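Local coordinates for protein Cbs-cp12 (Microcystis aeruginosa PCC 7806, PDB 5NMU) that probably takes part in the redox regulation of photosynthesis, joining a pair of CBS domains to a CP12 domain in a hexameric assembly, at residues P43-E46 and Q47-Y50; M72-Y75 and E76-K80. All coordinates share one frame; numbering follows the deposited sequence.

Contact 1 (P43-E46 and Q47-Y50); sequences PRHE and QDPY
The Tyr50 ring takes the Pro43 pyrrolidine on one face: Pro43 CG stands 3.5 Å from the ring centroid and only 10° off its normal, a CH-pi contact. The neighbouring Pro43 CD meets Tyr50 CE2. A second CH-pi contact puts Asp48 CB over the His45 imidazole, 3.7 Å from its centroid, while the backbone N of Gln47 lies at that ring's edge, near its plane, without a bond. The third flat group, the Arg44 guanidinium, has Asp48 OD2 above the centre of one face. The guanidinium and carboxylate planes are 52° apart; the salt bridge from Arg44 NH2 to Asp48 OD1 (3.8 Å) is long and, as the oxygen lies well out of the guanidinium plane, rests on charge alone, with no N-H pointing at it.

With Asp48 CG anti to the backbone N (chi1 -162°), the carboxylate reaches back to the residue before the turn, and OD2 offers its anti lone pair to Arg44 N at 2.7 Å. The Asp48 N in turn donates to His45 O at 3.0 Å, closing a type I beta turn from His45 to Asp48. A water donates to both Glu46 O and Asp48 O, linking the two carbonyls. With an alanine at Asp48, the Arg44 N-H would probably be left without its side-chain acceptor and Lys80 without its salt-bridge mate.

The Tyr50 hydroxyl bonds to Lys112 O, and Tyr93 of the second subunit packs on Asp48. One buried carboxylate thus accepts a backbone N-H and lies close to two basic side chains, Arg44 and Lys80, an environment likely to stabilise its ionised form.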
# COMPACT_ATOMS: atom_id res chain seq x y z
N PRO A 43 -17.84 -0.78 23.71
CA PRO A 43 -19.11 -0.81 22.99
C PRO A 43 -20.15 0.00 23.72
O PRO A 43 -20.19 -0.01 24.95
CB PRO A 43 -19.50 -2.29 23.04
CG PRO A 43 -18.19 -3.01 23.13
CD PRO A 43 -17.34 -2.14 23.99
N ARG A 44 -20.96 0.75 23.00
CA ARG A 44 -21.95 1.60 23.68
C ARG A 44 -23.21 0.82 24.09
O ARG A 44 -23.95 1.26 24.93
CB ARG A 44 -22.29 2.83 22.83
CG ARG A 44 -21.09 3.78 22.68
CD ARG A 44 -21.46 5.10 21.98
NE ARG A 44 -22.27 4.76 20.81
CZ ARG A 44 -21.83 4.56 19.56
NH1 ARG A 44 -20.54 4.76 19.19
NH2 ARG A 44 -22.73 4.17 18.64
N HIS A 45 -23.45 -0.31 23.45
CA HIS A 45 -24.56 -1.21 23.76
C HIS A 45 -24.16 -2.58 23.19
O HIS A 45 -23.12 -2.71 22.52
CB HIS A 45 -25.87 -0.69 23.12
CG HIS A 45 -25.74 -0.29 21.67
ND1 HIS A 45 -25.80 -1.20 20.64
CD2 HIS A 45 -25.53 0.92 21.09
CE1 HIS A 45 -25.63 -0.58 19.49
NE2 HIS A 45 -25.47 0.71 19.73
N GLU A 46 -24.98 -3.58 23.45
CA GLU A 46 -24.67 -4.99 23.14
C GLU A 46 -24.35 -5.29 21.67
O GLU A 46 -23.49 -6.11 21.41
CB GLU A 46 -25.80 -5.92 23.59
CG GLU A 46 -25.91 -5.93 25.11
CD GLU A 46 -26.84 -7.02 25.67
OE1 GLU A 46 -27.17 -8.01 24.98
OE2 GLU A 46 -27.20 -6.87 26.87
N GLN A 47 -25.05 -4.63 20.74
CA GLN A 47 -24.80 -4.78 19.30
C GLN A 47 -23.68 -3.88 18.71
O GLN A 47 -23.41 -3.97 17.51
CB GLN A 47 -26.08 -4.56 18.48
CG GLN A 47 -27.05 -5.71 18.51
CD GLN A 47 -27.84 -5.77 19.78
OE1 GLN A 47 -28.33 -4.75 20.25
NE2 GLN A 47 -27.98 -6.97 20.36
N ASP A 48 -23.05 -3.05 19.54
CA ASP A 48 -22.06 -2.07 19.08
C ASP A 48 -20.68 -2.75 19.03
O ASP A 48 -20.24 -3.36 20.01
CB ASP A 48 -22.03 -0.91 20.07
CG ASP A 48 -21.38 0.33 19.53
OD1 ASP A 48 -21.54 0.57 18.35
OD2 ASP A 48 -20.74 1.09 20.31
N PRO A 49 -19.97 -2.63 17.89
CA PRO A 49 -18.68 -3.35 17.83
C PRO A 49 -17.62 -2.79 18.78
O PRO A 49 -17.75 -1.69 19.24
CB PRO A 49 -18.25 -3.15 16.40
CG PRO A 49 -18.90 -1.85 16.00
CD PRO A 49 -20.25 -1.92 16.64
N TYR A 50 -16.62 -3.60 19.08
CA TYR A 50 -15.42 -3.15 19.74
C TYR A 50 -14.59 -2.27 18.81
O TYR A 50 -14.69 -2.35 17.61
CB TYR A 50 -14.56 -4.33 20.25
CG TYR A 50 -15.15 -4.96 21.50
CD1 TYR A 50 -16.10 -5.97 21.40
CD2 TYR A 50 -14.79 -4.51 22.75
CE1 TYR A 50 -16.65 -6.54 22.53
CE2 TYR A 50 -15.37 -5.04 23.89
CZ TYR A 50 -16.29 -6.07 23.77
OH TYR A 50 -16.82 -6.60 24.89
O HOH W 1 -20.95 -5.42 21.55

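Contact 2 (M72-Y75 and E76-K80); sequences MRVY and EIMAK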
# COMPACT_ATOMS: atom_id res chain seq x y z
N MET A 72 -8.72 16.96 20.43
CA MET A 72 -9.07 15.74 19.62
C MET A 72 -9.69 14.58 20.44
O MET A 72 -9.28 14.31 21.59
CB MET A 72 -7.85 15.21 18.88
CG MET A 72 -7.45 15.98 17.64
SD MET A 72 -6.42 14.97 16.55
CE MET A 72 -7.56 14.00 15.58
N ARG A 73 -10.64 13.86 19.84
CA ARG A 73 -11.31 12.75 20.52
C ARG A 73 -10.87 11.41 19.94
O ARG A 73 -10.40 11.33 18.82
CB ARG A 73 -12.82 12.88 20.37
CG ARG A 73 -13.39 14.18 20.96
CD ARG A 73 -13.34 14.21 22.47
NE ARG A 73 -13.92 15.44 23.00
CZ ARG A 73 -14.19 15.68 24.28
NH1 ARG A 73 -13.94 14.77 25.23
NH2 ARG A 73 -14.73 16.83 24.61
N VAL A 74 -11.03 10.36 20.74
CA VAL A 74 -10.63 9.01 20.37
C VAL A 74 -11.36 8.55 19.13
O VAL A 74 -10.75 7.98 18.23
CB VAL A 74 -10.84 8.01 21.53
CG1 VAL A 74 -10.70 6.56 21.08
CG2 VAL A 74 -9.82 8.30 22.62
N TYR A 75 -12.65 8.87 19.02
CA TYR A 75 -13.39 8.48 17.83
C TYR A 75 -12.78 8.97 16.53
O TYR A 75 -12.98 8.30 15.49
CB TYR A 75 -14.86 8.88 17.92
CG TYR A 75 -15.17 10.35 17.87
CD1 TYR A 75 -15.25 11.03 16.65
CD2 TYR A 75 -15.47 11.07 19.05
CE1 TYR A 75 -15.61 12.36 16.59
CE2 TYR A 75 -15.81 12.43 18.99
CZ TYR A 75 -15.85 13.03 17.76
OH TYR A 75 -16.19 14.30 17.68
N GLU A 76 -12.05 10.09 16.57
CA GLU A 76 -11.44 10.60 15.35
C GLU A 76 -10.24 9.78 14.91
O GLU A 76 -9.88 9.86 13.77
CB GLU A 76 -11.02 12.06 15.49
CG GLU A 76 -12.13 13.04 15.90
CD GLU A 76 -11.56 14.40 16.24
OE1 GLU A 76 -11.07 15.09 15.32
OE2 GLU A 76 -11.53 14.76 17.42
N ILE A 77 -9.60 9.00 15.80
CA ILE A 77 -8.40 8.23 15.43
C ILE A 77 -8.54 6.70 15.52
O ILE A 77 -7.74 5.97 14.90
CB ILE A 77 -7.14 8.71 16.19
CG1 ILE A 77 -7.28 8.61 17.68
CG2 ILE A 77 -6.85 10.18 15.84
CD1 ILE A 77 -5.96 8.75 18.42
N MET A 78 -9.54 6.21 16.26
CA MET A 78 -9.71 4.80 16.50
C MET A 78 -10.04 4.02 15.25
O MET A 78 -10.48 4.60 14.25
CB MET A 78 -10.82 4.57 17.52
CG MET A 78 -12.23 4.75 17.00
SD MET A 78 -13.38 4.79 18.37
CE MET A 78 -14.92 5.16 17.50
N ALA A 79 -9.93 2.70 15.38
CA ALA A 79 -10.42 1.76 14.42
C ALA A 79 -11.66 1.09 14.98
O ALA A 79 -11.59 0.42 15.95
CB ALA A 79 -9.36 0.72 14.10
N LYS A 80 -12.81 1.31 14.38
CA LYS A 80 -14.03 0.77 14.93
C LYS A 80 -14.93 0.58 13.75
O LYS A 80 -15.14 1.54 13.05
CB LYS A 80 -14.70 1.70 15.92
CG LYS A 80 -15.97 1.12 16.53
CD LYS A 80 -16.59 2.02 17.60
CE LYS A 80 -17.96 1.53 18.05
NZ LYS A 80 -18.24 2.02 19.43
O HOH W 2 -11.69 6.99 13.49
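Met72 and Glu76 fold toward each other across one turn of chain, the Met72 CE methyl lying 3.7 Å from Glu76 OE1. The thioether bends at its last torsion (chi3 84°), and this brings the same methyl to Ile77 CG2 at 3.9 Å, the two side chains meeting at about a right angle. CE therefore sits as a knob between a carboxylate and an isoleucine branch. Elsewhere, the extended Met78 chain runs out to Tyr75, where Met78 CE fits against Tyr75 CA and CB, 3.7 Å from Tyr75 CB. Met78 CB also rests on Val74 CG1, while Glu76 CG packs obliquely against Tyr75 CE1 at 3.6 Å.

Hydrogen bonds accompany this packing. Val74 O accepts from both Ile77 N and Met78 N, the latter at 2.9 Å and nearly in line with the C=O. Arg73 O takes Glu76 N, and Glu76 OE2 answers by accepting Arg73 N at 2.7 Å, met on its anti side but 33° out of the carboxylate plane. A water donates to Tyr75 O and Met78 O. The Arg73 guanidinium reaches salt bridges with Glu147 and Asp148 of the second subunit.

Val74 and Ile77 pack on Val53 of strand 51-54. This compact turn, followed by an extended run toward Lys80, is consistent with the opening of a CBS motif, here the second of the pair.

How the contacts relate
From the N terminus, the chain leaves strand 38-41, and contact 1 closes the loop that returns it, antiparallel, as strand 51-54. Helix 55-63 follows, and contact 2 then closes a separate turn in the loop leading on to helix 91-101. The two are in series, so neither nests within nor crosses the other, yet their centres are only 15 Å apart. Lys80 joins them: its NZ forms a salt bridge with Asp48 OD2 at 2.8 Å, and its CE packs on Pro49 O. A loop of the second CBS motif is thereby tied to the strand-connecting loop of the first, and both contacts touch the second subunit.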